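Local atomic coordinates of DNA topoisomerase 2-associated protein PAT1 (Saccharomyces cerevisiae, PDB entry 5LMG), a protein that activates mRNA decapping and represses translation in yeast, its C-terminal domain directly binding the decapping enzyme Dcp2 and the 5'-3' exonuclease Xrn1. Residues E53-E56 against T57-E61; A79-A83 against L84-D88; L184-Q187 against L188-N192; Q329-D332 against T333-K336; S337-Y340 against N341-L345. The protein carries 2 engineered substitutions. All coordinates share one frame; numbering follows the deposited sequence.

All five contacts are local, made within a helix or at the point where one ends. Contacts 1 and 2 touch, with centres about 11 Å apart: helix 48-70 carries contact 1, and helix 78-82 and the turn after it pack against it, Ala79 and Met80 on Glu61, Ala83 on Val58 and His85 on Leu54. Contact 3, at the end of helix 178-191, has its centre about 23 Å from that of contact 2. Contacts 4 and 5 are successive pieces of helix 329-355, centres about 13 Å apart, and contact 5 lies about 46 Å from contact 1, centre to centre, across the middle of the chain. A magnesium ion is about 8 Å from the Trp81 side chain of contact 2.

Contact 1. Residues E53-E56 against T57-E61; sequences ELIE and TVYEE. With EDO (1,2-ethanediol), chain G; EDO (1,2-ethanediol), chain E.
Residues 53-56 and 57-61 are consecutive turns of one alpha helix, joined by regular i to i+4 backbone bonds such as Tyr59 N to Ile55 O at 2.9 Å. The carbonyl of Glu53 takes a second donor: Thr57 OG1 lies 3.1 Å from Glu53 O and reaches it from the face opposite to that used by Thr57 N. The chi1 of -61° sets this hydroxyl beside its own backbone N, turned back along the helix. Such an i to i-4 threonine-carbonyl bond lets a polar side chain be satisfied within helix 48-70, one of the many helices of this predominantly alpha-helical domain. Elsewhere on the helix, Ile55 and Tyr59 run alongside each other, with Ile55 CG2 3.8 Å from Tyr59 CE1, while Ile55 O lies at the ring edge. The phenol oxygen is bonded to the Lys104 carbonyl on helix 103-114, and the Lys104 amine makes a cation-pi contact with the Tyr59 ring and a salt bridge with Glu56. A 1,2-ethanediol weakly bonds Glu60 OE2.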
loop_
_atom_site.group_PDB
_atom_site.type_symbol
_atom_site.label_atom_id
_atom_site.label_comp_id
_atom_site.label_asym_id
_atom_site.label_seq_id
_atom_site.Cartn_x
_atom_site.Cartn_y
_atom_site.Cartn_z
ATOM N N GLU A 53 21.487 18.964 4.854
ATOM C CA GLU A 53 21.944 20.117 4.077
ATOM C C GLU A 53 21.251 20.118 2.713
ATOM O O GLU A 53 20.826 21.181 2.255
ATOM C CB GLU A 53 23.475 20.101 3.910
ATOM C CG GLU A 53 24.046 21.372 3.304
ATOM C CD GLU A 53 25.463 21.271 2.764
ATOM O OE1 GLU A 53 25.721 20.384 1.915
ATOM O OE2 GLU A 53 26.302 22.118 3.150
ATOM N N LEU A 54 21.124 18.931 2.075
ATOM C CA LEU A 54 20.455 18.789 0.777
ATOM C C LEU A 54 18.989 19.199 0.861
ATOM O O LEU A 54 18.513 19.878 -0.044
ATOM C CB LEU A 54 20.581 17.367 0.202
ATOM C CG LEU A 54 21.965 16.900 -0.283
ATOM C CD1 LEU A 54 21.838 15.599 -1.067
ATOM C CD2 LEU A 54 22.675 17.966 -1.149
ATOM N N ILE A 55 18.291 18.805 1.952
ATOM C CA ILE A 55 16.887 19.140 2.208
ATOM C C ILE A 55 16.729 20.670 2.298
ATOM O O ILE A 55 15.842 21.214 1.640
ATOM C CB ILE A 55 16.297 18.372 3.443
ATOM C CG1 ILE A 55 16.260 16.849 3.173
ATOM C CG2 ILE A 55 14.881 18.879 3.802
ATOM C CD1 ILE A 55 16.072 15.947 4.401
ATOM N N GLU A 56 17.626 21.351 3.059
ATOM C CA GLU A 56 17.629 22.820 3.233
ATOM C C GLU A 56 17.784 23.531 1.891
ATOM O O GLU A 56 17.060 24.492 1.630
ATOM C CB GLU A 56 18.718 23.295 4.224
ATOM C CG GLU A 56 18.549 22.826 5.668
ATOM C CD GLU A 56 17.143 22.837 6.241
ATOM O OE1 GLU A 56 16.513 23.920 6.266
ATOM O OE2 GLU A 56 16.672 21.755 6.663
ATOM N N THR A 57 18.695 23.028 1.031
ATOM C CA THR A 57 18.933 23.513 -0.332
ATOM C C THR A 57 17.642 23.344 -1.168
ATOM O O THR A 57 17.223 24.301 -1.820
ATOM C CB THR A 57 20.155 22.798 -0.944
ATOM O OG1 THR A 57 21.304 23.096 -0.154
ATOM C CG2 THR A 57 20.419 23.201 -2.389
ATOM N N VAL A 58 16.999 22.155 -1.104
ATOM C CA VAL A 58 15.738 21.868 -1.812
ATOM C C VAL A 58 14.646 22.882 -1.423
ATOM O O VAL A 58 13.993 23.440 -2.315
ATOM C CB VAL A 58 15.268 20.392 -1.669
ATOM C CG1 VAL A 58 13.840 20.209 -2.188
ATOM C CG2 VAL A 58 16.223 19.438 -2.391
ATOM N N TYR A 59 14.480 23.142 -0.106
ATOM C CA TYR A 59 13.520 24.124 0.427
ATOM C C TYR A 59 13.806 25.535 -0.116
ATOM O O TYR A 59 12.880 26.211 -0.564
ATOM C CB TYR A 59 13.490 24.095 1.973
ATOM C CG TYR A 59 12.470 23.116 2.516
ATOM C CD1 TYR A 59 12.663 21.740 2.401
ATOM C CD2 TYR A 59 11.295 23.563 3.119
ATOM C CE1 TYR A 59 11.709 20.835 2.862
ATOM C CE2 TYR A 59 10.334 22.666 3.584
ATOM C CZ TYR A 59 10.536 21.301 3.434
ATOM O OH TYR A 59 9.592 20.400 3.869
ATOM N N GLU A 60 15.093 25.946 -0.141
ATOM C CA GLU A 60 15.502 27.263 -0.656
ATOM C C GLU A 60 15.100 27.418 -2.120
ATOM O O GLU A 60 14.507 28.434 -2.481
ATOM C CB GLU A 60 17.011 27.475 -0.497
ATOM C CG GLU A 60 17.437 27.828 0.920
ATOM C CD GLU A 60 18.933 27.804 1.191
ATOM O OE1 GLU A 60 19.700 27.329 0.320
ATOM O OE2 GLU A 60 19.335 28.238 2.294
ATOM N N GLU A 61 15.362 26.385 -2.940
ATOM C CA GLU A 61 15.029 26.377 -4.365
ATOM C C GLU A 61 13.518 26.397 -4.614
ATOM O O GLU A 61 13.074 27.089 -5.532
ATOM C CB GLU A 61 15.711 25.219 -5.112
ATOM C CG GLU A 61 17.236 25.199 -5.028
ATOM C CD GLU A 61 18.035 26.349 -5.618
ATOM O OE1 GLU A 61 17.439 27.285 -6.200
ATOM O OE2 GLU A 61 19.280 26.306 -5.493
HETATM C C1 EDO G . 19.384 30.836 -6.981
HETATM O O1 EDO G . 19.442 31.784 -5.926
HETATM C C2 EDO G . 20.230 29.589 -6.615
HETATM O O2 EDO G . 20.182 28.651 -7.682
HETATM C C1 EDO E . 23.404 28.378 0.609
HETATM O O1 EDO E . 24.571 28.089 -0.148
HETATM C C2 EDO E . 23.633 27.968 2.084
HETATM O O2 EDO E . 22.472 28.264 2.844
#

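Contact 2. Residues A79-A83 against L84-D88; sequences AMWEA and LHIDD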
loop_
_atom_site.group_PDB
_atom_site.type_symbol
_atom_site.label_atom_id
_atom_site.label_comp_id
_atom_site.label_asym_id
_atom_site.label_seq_id
_atom_site.Cartn_x
_atom_site.Cartn_y
_atom_site.Cartn_z
ATOM N N ALA A 79 17.946 24.366 -11.186
ATOM C CA ALA A 79 18.663 24.358 -9.910
ATOM C C ALA A 79 17.976 23.450 -8.883
ATOM O O ALA A 79 18.667 22.700 -8.193
ATOM C CB ALA A 79 18.806 25.772 -9.371
ATOM N N MET A 80 16.616 23.467 -8.829
ATOM C CA MET A 80 15.847 22.616 -7.913
ATOM C C MET A 80 16.005 21.131 -8.292
ATOM O O MET A 80 16.256 20.305 -7.401
ATOM C CB MET A 80 14.365 23.038 -7.881
ATOM C CG MET A 80 13.520 22.260 -6.866
ATOM S SD MET A 80 12.768 20.753 -7.545
ATOM C CE MET A 80 11.449 21.453 -8.529
ATOM N N TRP A 81 15.838 20.799 -9.604
ATOM C CA TRP A 81 15.986 19.437 -10.119
ATOM C C TRP A 81 17.381 18.893 -9.787
ATOM O O TRP A 81 17.484 17.788 -9.262
ATOM C CB TRP A 81 15.694 19.351 -11.641
ATOM C CG TRP A 81 16.036 18.013 -12.248
ATOM C CD1 TRP A 81 17.109 17.727 -13.041
ATOM C CD2 TRP A 81 15.355 16.764 -12.031
ATOM N NE1 TRP A 81 17.113 16.388 -13.371
ATOM C CE2 TRP A 81 16.054 15.772 -12.759
ATOM C CE3 TRP A 81 14.213 16.387 -11.299
ATOM C CZ2 TRP A 81 15.647 14.430 -12.782
ATOM C CZ3 TRP A 81 13.796 15.062 -11.345
ATOM C CH2 TRP A 81 14.511 14.099 -12.075
ATOM N N GLU A 82 18.431 19.699 -10.030
ATOM C CA GLU A 82 19.822 19.333 -9.742
ATOM C C GLU A 82 20.078 19.110 -8.242
ATOM O O GLU A 82 20.817 18.190 -7.890
ATOM C CB GLU A 82 20.799 20.361 -10.328
ATOM C CG GLU A 82 21.058 20.162 -11.813
ATOM C CD GLU A 82 22.147 21.049 -12.386
ATOM O OE1 GLU A 82 23.337 20.816 -12.073
ATOM O OE2 GLU A 82 21.812 21.967 -13.169
ATOM N N ALA A 83 19.419 19.902 -7.367
ATOM C CA ALA A 83 19.525 19.788 -5.902
ATOM C C ALA A 83 18.900 18.488 -5.332
ATOM O O ALA A 83 19.126 18.169 -4.165
ATOM C CB ALA A 83 18.913 21.013 -5.235
ATOM N N LEU A 84 18.149 17.730 -6.161
ATOM C CA LEU A 84 17.500 16.466 -5.782
ATOM C C LEU A 84 18.399 15.215 -5.903
ATOM O O LEU A 84 18.113 14.201 -5.256
ATOM C CB LEU A 84 16.190 16.251 -6.562
ATOM C CG LEU A 84 15.010 17.191 -6.311
ATOM C CD1 LEU A 84 13.878 16.878 -7.268
ATOM C CD2 LEU A 84 14.492 17.079 -4.883
ATOM N N HIS A 85 19.455 15.278 -6.750
ATOM C CA HIS A 85 20.448 14.213 -6.990
ATOM C C HIS A 85 19.848 12.873 -7.442
ATOM O O HIS A 85 20.295 11.823 -6.974
ATOM C CB HIS A 85 21.349 14.020 -5.745
ATOM C CG HIS A 85 22.214 15.198 -5.436
ATOM N ND1 HIS A 85 21.691 16.351 -4.886
ATOM C CD2 HIS A 85 23.547 15.353 -5.597
ATOM C CE1 HIS A 85 22.715 17.175 -4.737
ATOM N NE2 HIS A 85 23.854 16.618 -5.153
ATOM N N ILE A 86 18.837 12.901 -8.337
ATOM C CA ILE A 86 18.188 11.681 -8.836
ATOM C C ILE A 86 19.126 10.896 -9.783
ATOM O O ILE A 86 19.235 9.674 -9.643
ATOM C CB ILE A 86 16.779 11.973 -9.438
ATOM C CG1 ILE A 86 15.704 11.866 -8.348
ATOM C CG2 ILE A 86 16.412 11.050 -10.618
ATOM C CD1 ILE A 86 15.165 13.125 -7.946
ATOM N N ASP A 87 19.819 11.600 -10.708
ATOM C CA ASP A 87 20.754 10.992 -11.669
ATOM C C ASP A 87 22.152 10.717 -11.067
ATOM O O ASP A 87 23.054 10.255 -11.777
ATOM C CB ASP A 87 20.838 11.831 -12.961
ATOM C CG ASP A 87 19.561 11.836 -13.790
ATOM O OD1 ASP A 87 19.026 10.738 -14.068
ATOM O OD2 ASP A 87 19.125 12.935 -14.200
ATOM N N ASP A 88 22.310 10.972 -9.752
ATOM C CA ASP A 88 23.539 10.758 -8.990
ATOM C C ASP A 88 23.676 9.268 -8.594
ATOM O O ASP A 88 22.897 8.760 -7.780
ATOM C CB ASP A 88 23.548 11.686 -7.760
ATOM C CG ASP A 88 24.830 11.688 -6.959
ATOM O OD1 ASP A 88 25.037 10.743 -6.169
ATOM O OD2 ASP A 88 25.591 12.672 -7.064
HETATM O O HOH W 1 17.966 15.202 -9.883
#
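Leu84 and Trp81 meet where helix 78-82 gives way to a loop, and the leucine is held by both backbone and side chain. Leu84 N bonds Trp81 O, three residues back, at 3.2 Å, the donor 60° out of the carbonyl plane. A type I beta turn from Glu82 to His85 follows, and its own bond, His85 N to Glu82 O, is weak. With its CG beside the backbone N (chi1 -67°), Leu84 sends CD1 back to the helix, where it lies 4.0 Å from Met80 SD and 4.1 Å from Trp81 CE3. The indole crosses both Leu84 and Ile86 at about a right angle. Farther round its six-membered ring, Trp81 CH2 is 3.9 Å from Ile86 CG2, and the Asp87 carboxylate stands at the indole edge. A water over one indole face donates to Trp81 O at 2.7 Å and accepts from Ile86 N, tying the helix end to the loop. At His85 the backbone turns to a left-handed conformation (phi 56°) and the chain leaves the helix; the ring bonds Ala83 O weakly through ND1, and Glu82 O sits over one ring face. The indole is packed against helix 118-130 at Gln120, Lys123 and Ile124, and Met80 and His85 face helix 48-70, so the turn is wedged between these two helices, with Pro95 and Phe96 of helix 95-99 against the loop.

Contact 3. Residues L184-Q187 against L188-N192; sequences LLLQ and LIRNN
Helical i to i+4 bonding runs from residues 184-187 into 188-192, as in Ile189 N to Leu185 O at 3.0 Å, but at the last turn the bond from Asn191 N to Gln187 O stretches to a weak 3.3 Å. There the side chain adds a shorter bond to the same carbonyl: Asn191 ND2 donates to Gln187 O at 2.8 Å, in the carbonyl plane and on a lone pair, with an N-H...O angle of 164°. One residue on, Asn192 ND2 reaches Leu188 O at 3.0 Å, also on a lone pair, and its amide is bonded as well to Phe129 O and Ser133 OG. On another side, Leu186 and Arg190 lie alongside each other. The extended Arg190 chain brings one guanidinium face over Leu186 CD2, which is 3.9 Å from CZ of Arg190. Leu184, Leu185 and Leu188 point into helices 118-130, 201-216 and 234-246 of the fold. Side-chain amides taking carbonyls near the last turn are consistent with side-chain capping of the C-terminal end of helix 178-191.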
loop_
_atom_site.group_PDB
_atom_site.type_symbol
_atom_site.label_atom_id
_atom_site.label_comp_id
_atom_site.label_asym_id
_atom_site.label_seq_id
_atom_site.Cartn_x
_atom_site.Cartn_y
_atom_site.Cartn_z
ATOM N N LEU A 184 7.673 0.401 -14.626
ATOM C CA LEU A 184 7.703 0.537 -13.159
ATOM C C LEU A 184 7.513 -0.797 -12.443
ATOM O O LEU A 184 8.174 -1.047 -11.437
ATOM C CB LEU A 184 6.691 1.592 -12.650
ATOM C CG LEU A 184 6.884 3.048 -13.119
ATOM C CD1 LEU A 184 5.744 3.918 -12.635
ATOM C CD2 LEU A 184 8.208 3.632 -12.628
ATOM N N LEU A 185 6.645 -1.664 -12.980
ATOM C CA LEU A 185 6.388 -3.002 -12.435
ATOM C C LEU A 185 7.647 -3.868 -12.515
ATOM O O LEU A 185 7.994 -4.544 -11.539
ATOM C CB LEU A 185 5.243 -3.674 -13.205
ATOM C CG LEU A 185 3.837 -3.345 -12.721
ATOM C CD1 LEU A 185 2.830 -3.510 -13.851
ATOM C CD2 LEU A 185 3.454 -4.190 -11.519
ATOM N N LEU A 186 8.337 -3.817 -13.671
ATOM C CA LEU A 186 9.583 -4.541 -13.914
ATOM C C LEU A 186 10.678 -4.024 -12.999
ATOM O O LEU A 186 11.428 -4.836 -12.466
ATOM C CB LEU A 186 10.014 -4.452 -15.390
ATOM C CG LEU A 186 9.262 -5.355 -16.373
ATOM C CD1 LEU A 186 9.636 -5.018 -17.817
ATOM C CD2 LEU A 186 9.513 -6.830 -16.078
ATOM N N GLN A 187 10.731 -2.688 -12.758
ATOM C CA GLN A 187 11.693 -2.067 -11.831
ATOM C C GLN A 187 11.513 -2.655 -10.421
ATOM O O GLN A 187 12.495 -3.000 -9.771
ATOM C CB GLN A 187 11.522 -0.530 -11.777
ATOM C CG GLN A 187 12.099 0.235 -12.971
ATOM C CD GLN A 187 13.610 0.290 -13.019
ATOM O OE1 GLN A 187 14.297 0.431 -12.001
ATOM N NE2 GLN A 187 14.158 0.238 -14.225
ATOM N N LEU A 188 10.249 -2.816 -9.985
ATOM C CA LEU A 188 9.894 -3.373 -8.681
ATOM C C LEU A 188 10.312 -4.848 -8.533
ATOM O O LEU A 188 11.007 -5.193 -7.581
ATOM C CB LEU A 188 8.384 -3.183 -8.438
ATOM C CG LEU A 188 7.816 -3.753 -7.145
ATOM C CD1 LEU A 188 7.132 -2.686 -6.350
ATOM C CD2 LEU A 188 6.859 -4.888 -7.442
ATOM N N ILE A 189 9.895 -5.702 -9.484
ATOM C CA ILE A 189 10.122 -7.151 -9.485
ATOM C C ILE A 189 11.618 -7.533 -9.623
ATOM O O ILE A 189 12.073 -8.463 -8.950
ATOM C CB ILE A 189 9.213 -7.792 -10.588
ATOM C CG1 ILE A 189 7.711 -7.567 -10.278
ATOM C CG2 ILE A 189 9.482 -9.274 -10.791
ATOM C CD1 ILE A 189 6.775 -7.583 -11.570
ATOM N N ARG A 190 12.372 -6.811 -10.473
ATOM C CA ARG A 190 13.781 -7.110 -10.738
ATOM C C ARG A 190 14.782 -6.621 -9.686
ATOM O O ARG A 190 15.851 -7.220 -9.548
ATOM C CB ARG A 190 14.196 -6.575 -12.120
ATOM C CG ARG A 190 13.522 -7.297 -13.259
ATOM C CD ARG A 190 13.894 -6.681 -14.587
ATOM N NE ARG A 190 13.409 -7.498 -15.695
ATOM C CZ ARG A 190 13.260 -7.058 -16.941
ATOM N NH1 ARG A 190 13.553 -5.798 -17.250
ATOM N NH2 ARG A 190 12.823 -7.877 -17.891
ATOM N N ASN A 191 14.469 -5.535 -8.982
ATOM C CA ASN A 191 15.403 -4.926 -8.027
ATOM C C ASN A 191 15.085 -5.176 -6.553
ATOM O O ASN A 191 15.801 -4.678 -5.679
ATOM C CB ASN A 191 15.510 -3.426 -8.310
ATOM C CG ASN A 191 16.044 -3.156 -9.696
ATOM O OD1 ASN A 191 17.239 -3.300 -9.968
ATOM N ND2 ASN A 191 15.153 -2.850 -10.626
ATOM N N ASN A 192 14.018 -5.932 -6.274
ATOM C CA ASN A 192 13.573 -6.181 -4.904
ATOM C C ASN A 192 13.097 -7.596 -4.687
ATOM O O ASN A 192 12.580 -8.227 -5.614
ATOM C CB ASN A 192 12.391 -5.250 -4.570
ATOM C CG ASN A 192 12.687 -3.782 -4.698
ATOM O OD1 ASN A 192 13.287 -3.172 -3.811
ATOM N ND2 ASN A 192 12.271 -3.186 -5.809
#

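Contact 4. Residues Q329-D332 against T333-K336; sequences QELD and TELK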
loop_
_atom_site.group_PDB
_atom_site.type_symbol
_atom_site.label_atom_id
_atom_site.label_comp_id
_atom_site.label_asym_id
_atom_site.label_seq_id
_atom_site.Cartn_x
_atom_site.Cartn_y
_atom_site.Cartn_z
ATOM N N GLN A 329 -27.201 5.673 26.640
ATOM C CA GLN A 329 -26.479 6.267 25.514
ATOM C C GLN A 329 -25.165 5.500 25.263
ATOM O O GLN A 329 -24.778 5.320 24.110
ATOM C CB GLN A 329 -26.203 7.754 25.766
ATOM C CG GLN A 329 -26.051 8.584 24.494
ATOM C CD GLN A 329 -26.204 10.058 24.785
ATOM O OE1 GLN A 329 -25.226 10.769 25.033
ATOM N NE2 GLN A 329 -27.440 10.545 24.786
ATOM N N GLU A 330 -24.513 5.023 26.342
ATOM C CA GLU A 330 -23.272 4.254 26.242
ATOM C C GLU A 330 -23.491 2.894 25.551
ATOM O O GLU A 330 -22.671 2.526 24.711
ATOM C CB GLU A 330 -22.582 4.107 27.609
ATOM C CG GLU A 330 -21.069 3.966 27.496
ATOM C CD GLU A 330 -20.558 2.639 26.954
ATOM O OE1 GLU A 330 -21.151 1.586 27.287
ATOM O OE2 GLU A 330 -19.619 2.663 26.125
ATOM N N LEU A 331 -24.600 2.178 25.870
ATOM C CA LEU A 331 -24.941 0.899 25.235
ATOM C C LEU A 331 -25.269 1.104 23.738
ATOM O O LEU A 331 -24.909 0.260 22.917
ATOM C CB LEU A 331 -26.090 0.181 25.971
ATOM C CG LEU A 331 -26.528 -1.205 25.435
ATOM C CD1 LEU A 331 -25.340 -2.195 25.329
ATOM C CD2 LEU A 331 -27.629 -1.793 26.284
ATOM N N ASP A 332 -25.918 2.239 23.393
ATOM C CA ASP A 332 -26.224 2.621 22.005
ATOM C C ASP A 332 -24.919 2.897 21.234
ATOM O O ASP A 332 -24.820 2.554 20.051
ATOM C CB ASP A 332 -27.160 3.848 21.962
ATOM C CG ASP A 332 -27.600 4.210 20.553
ATOM O OD1 ASP A 332 -28.373 3.422 19.951
ATOM O OD2 ASP A 332 -27.150 5.262 20.043
ATOM N N THR A 333 -23.924 3.510 21.909
ATOM C CA THR A 333 -22.601 3.764 21.337
ATOM C C THR A 333 -21.905 2.417 21.096
ATOM O O THR A 333 -21.321 2.236 20.033
ATOM C CB THR A 333 -21.788 4.738 22.200
ATOM O OG1 THR A 333 -22.497 5.976 22.268
ATOM C CG2 THR A 333 -20.386 4.998 21.637
ATOM N N GLU A 334 -22.010 1.469 22.068
ATOM C CA GLU A 334 -21.452 0.109 21.985
ATOM C C GLU A 334 -22.017 -0.639 20.775
ATOM O O GLU A 334 -21.245 -1.194 19.994
ATOM C CB GLU A 334 -21.756 -0.695 23.266
ATOM C CG GLU A 334 -20.834 -0.415 24.439
ATOM C CD GLU A 334 -20.963 -1.443 25.549
ATOM O OE1 GLU A 334 -21.644 -1.145 26.557
ATOM O OE2 GLU A 334 -20.415 -2.560 25.397
ATOM N N LEU A 335 -23.363 -0.623 20.612
ATOM C CA LEU A 335 -24.058 -1.282 19.504
ATOM C C LEU A 335 -23.672 -0.717 18.138
ATOM O O LEU A 335 -23.465 -1.497 17.211
ATOM C CB LEU A 335 -25.578 -1.247 19.680
ATOM C CG LEU A 335 -26.177 -2.354 20.535
ATOM C CD1 LEU A 335 -27.550 -1.965 21.019
ATOM C CD2 LEU A 335 -26.237 -3.691 19.769
ATOM N N LYS A 336 -23.574 0.627 18.023
ATOM C CA LYS A 336 -23.190 1.314 16.786
ATOM C C LYS A 336 -21.764 0.940 16.380
ATOM O O LYS A 336 -21.505 0.716 15.205
ATOM C CB LYS A 336 -23.348 2.838 16.937
ATOM C CG LYS A 336 -24.776 3.294 16.697
ATOM C CD LYS A 336 -24.994 4.740 17.080
ATOM C CE LYS A 336 -26.415 5.152 16.783
ATOM N NZ LYS A 336 -26.775 6.420 17.465
#
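The carboxylates of Glu330 and Glu334 come together with their planes 34° apart, one oxygen of each closing to 2.9 Å (Glu330 OE1 to Glu334 OE1). Both are acceptors of like charge, and this proximity would probably raise the proton affinity of one of them. The Glu330 chain bends at chi2, which turns its two oxygens toward CG of Glu334; that carbon lies off the oxygen end of the group, 3.5 Å from Glu330 OE1. The third flat group, the Asp332 carboxylate, is engaged at one oxygen: OD2 offers its syn lone pair to Lys336 NZ at 2.9 Å in a salt bridge. The lysine is extended beyond CG and runs past Asp332 O to get there, so CE also lies 3.3 Å from Asp332 OD2. These are i to i+4 pairs on the first turns of helix 329-355, where Asp332 and Lys336 have the acid-before-base order that suits the helix dipole. Thr333 adds a hydroxyl bond, OG1 to Gln329 O at 3.0 Å, made from the opposite face of the carbonyl to that used by Thr333 N. Leu331 and Leu335 turn their aliphatic ends to Leu321 on helix 290-322, with Leu324 against Leu331 and Arg327 against Leu335 in the connecting loop.

Contact 5. Residues S337-Y340 against N341-L345; sequences SIIY and NKEKL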
loop_
_atom_site.group_PDB
_atom_site.type_symbol
_atom_site.label_atom_id
_atom_site.label_comp_id
_atom_site.label_asym_id
_atom_site.label_seq_id
_atom_site.Cartn_x
_atom_site.Cartn_y
_atom_site.Cartn_z
ATOM N N SER A 337 -20.871 0.800 17.373
ATOM C CA SER A 337 -19.478 0.392 17.214
ATOM C C SER A 337 -19.378 -1.067 16.712
ATOM O O SER A 337 -18.521 -1.368 15.880
ATOM C CB SER A 337 -18.749 0.533 18.547
ATOM O OG SER A 337 -17.368 0.281 18.372
ATOM N N ILE A 338 -20.235 -1.963 17.246
ATOM C CA ILE A 338 -20.268 -3.390 16.889
ATOM C C ILE A 338 -20.750 -3.559 15.443
ATOM O O ILE A 338 -20.069 -4.221 14.666
ATOM C CB ILE A 338 -21.056 -4.259 17.918
ATOM C CG1 ILE A 338 -20.298 -4.343 19.276
ATOM C CG2 ILE A 338 -21.341 -5.666 17.360
ATOM C CD1 ILE A 338 -21.101 -4.816 20.450
ATOM N N ILE A 339 -21.893 -2.918 15.089
ATOM C CA ILE A 339 -22.493 -2.938 13.745
ATOM C C ILE A 339 -21.508 -2.401 12.697
ATOM O O ILE A 339 -21.384 -3.011 11.630
ATOM C CB ILE A 339 -23.879 -2.214 13.704
ATOM C CG1 ILE A 339 -24.894 -2.900 14.655
ATOM C CG2 ILE A 339 -24.445 -2.128 12.261
ATOM C CD1 ILE A 339 -26.130 -2.051 15.053
ATOM N N TYR A 340 -20.808 -1.272 13.013
ATOM C CA TYR A 340 -19.815 -0.639 12.142
ATOM C C TYR A 340 -18.667 -1.603 11.816
ATOM O O TYR A 340 -18.312 -1.746 10.648
ATOM C CB TYR A 340 -19.280 0.684 12.729
ATOM C CG TYR A 340 -17.998 1.159 12.080
ATOM C CD1 TYR A 340 -18.011 1.778 10.830
ATOM C CD2 TYR A 340 -16.766 0.978 12.707
ATOM C CE1 TYR A 340 -16.829 2.192 10.212
ATOM C CE2 TYR A 340 -15.578 1.386 12.098
ATOM C CZ TYR A 340 -15.616 1.989 10.849
ATOM O OH TYR A 340 -14.452 2.399 10.248
ATOM N N ASN A 341 -18.090 -2.235 12.855
ATOM C CA ASN A 341 -16.989 -3.180 12.700
ATOM C C ASN A 341 -17.414 -4.478 12.007
ATOM O O ASN A 341 -16.647 -5.007 11.199
ATOM C CB ASN A 341 -16.285 -3.423 14.026
ATOM C CG ASN A 341 -15.361 -2.281 14.340
ATOM O OD1 ASN A 341 -14.318 -2.108 13.700
ATOM N ND2 ASN A 341 -15.764 -1.427 15.273
ATOM N N LYS A 342 -18.660 -4.923 12.234
ATOM C CA LYS A 342 -19.218 -6.115 11.579
ATOM C C LYS A 342 -19.357 -5.875 10.063
ATOM O O LYS A 342 -18.854 -6.671 9.265
ATOM C CB LYS A 342 -20.568 -6.503 12.203
ATOM C CG LYS A 342 -21.215 -7.751 11.591
ATOM C CD LYS A 342 -22.698 -7.837 11.930
ATOM C CE LYS A 342 -23.530 -6.851 11.141
ATOM N NZ LYS A 342 -24.982 -7.038 11.375
ATOM N N GLU A 343 -19.996 -4.756 9.681
ATOM C CA GLU A 343 -20.216 -4.378 8.279
ATOM C C GLU A 343 -18.908 -4.110 7.548
ATOM O O GLU A 343 -18.796 -4.430 6.364
ATOM C CB GLU A 343 -21.175 -3.185 8.172
ATOM C CG GLU A 343 -22.611 -3.558 8.525
ATOM C CD GLU A 343 -23.642 -2.444 8.535
ATOM O OE1 GLU A 343 -23.254 -1.251 8.527
ATOM O OE2 GLU A 343 -24.849 -2.770 8.590
ATOM N N LYS A 344 -17.905 -3.573 8.272
ATOM C CA LYS A 344 -16.583 -3.287 7.729
ATOM C C LYS A 344 -15.927 -4.597 7.252
ATOM O O LYS A 344 -15.448 -4.641 6.119
ATOM C CB LYS A 344 -15.699 -2.562 8.763
ATOM C CG LYS A 344 -14.339 -2.163 8.194
ATOM C CD LYS A 344 -13.487 -1.364 9.174
ATOM C CE LYS A 344 -12.200 -0.878 8.542
ATOM N NZ LYS A 344 -11.283 -1.992 8.168
ATOM N N LEU A 345 -15.930 -5.650 8.114
ATOM C CA LEU A 345 -15.372 -6.974 7.809
ATOM C C LEU A 345 -16.075 -7.615 6.606
ATOM O O LEU A 345 -15.396 -8.141 5.735
ATOM C CB LEU A 345 -15.406 -7.917 9.042
ATOM C CG LEU A 345 -14.526 -7.521 10.243
ATOM C CD1 LEU A 345 -14.784 -8.436 11.456
ATOM C CD2 LEU A 345 -13.027 -7.484 9.879
#
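Ser337 O is gripped twice by Asn341: the backbone N donates at 3.2 Å and the side-chain ND2, from the opposite face of the carbonyl, at 2.8 Å. With CG beside its own backbone N (chi1 -78°), the asparagine turns its amide back along the helix, although the acceptor sits 20° out of the amide plane. The remaining bonds are backbone ones, Lys342 N to Ile338 O at 2.9 Å and Glu343 N to Ile339 O at 3.0 Å among them. The Asn341 amide lies close to the Tyr340 ring, the two planes 76° apart, with ND2 of Asn341 3.7 Å from Tyr340 CD2. Glu343 runs alongside Ile339, its OE2 3.7 Å from Ile339 CG2. Both lysine ammonium groups find acids beyond these segments. The Asn341 amide is thus bonded inside the helix, whereas the lysine charges link it outward by salt bridges, Lys342 NZ to Glu318 of helix 290-322 and Lys344 NZ to Asp273, with Asp348 a further partner of Lys344 on the same helix.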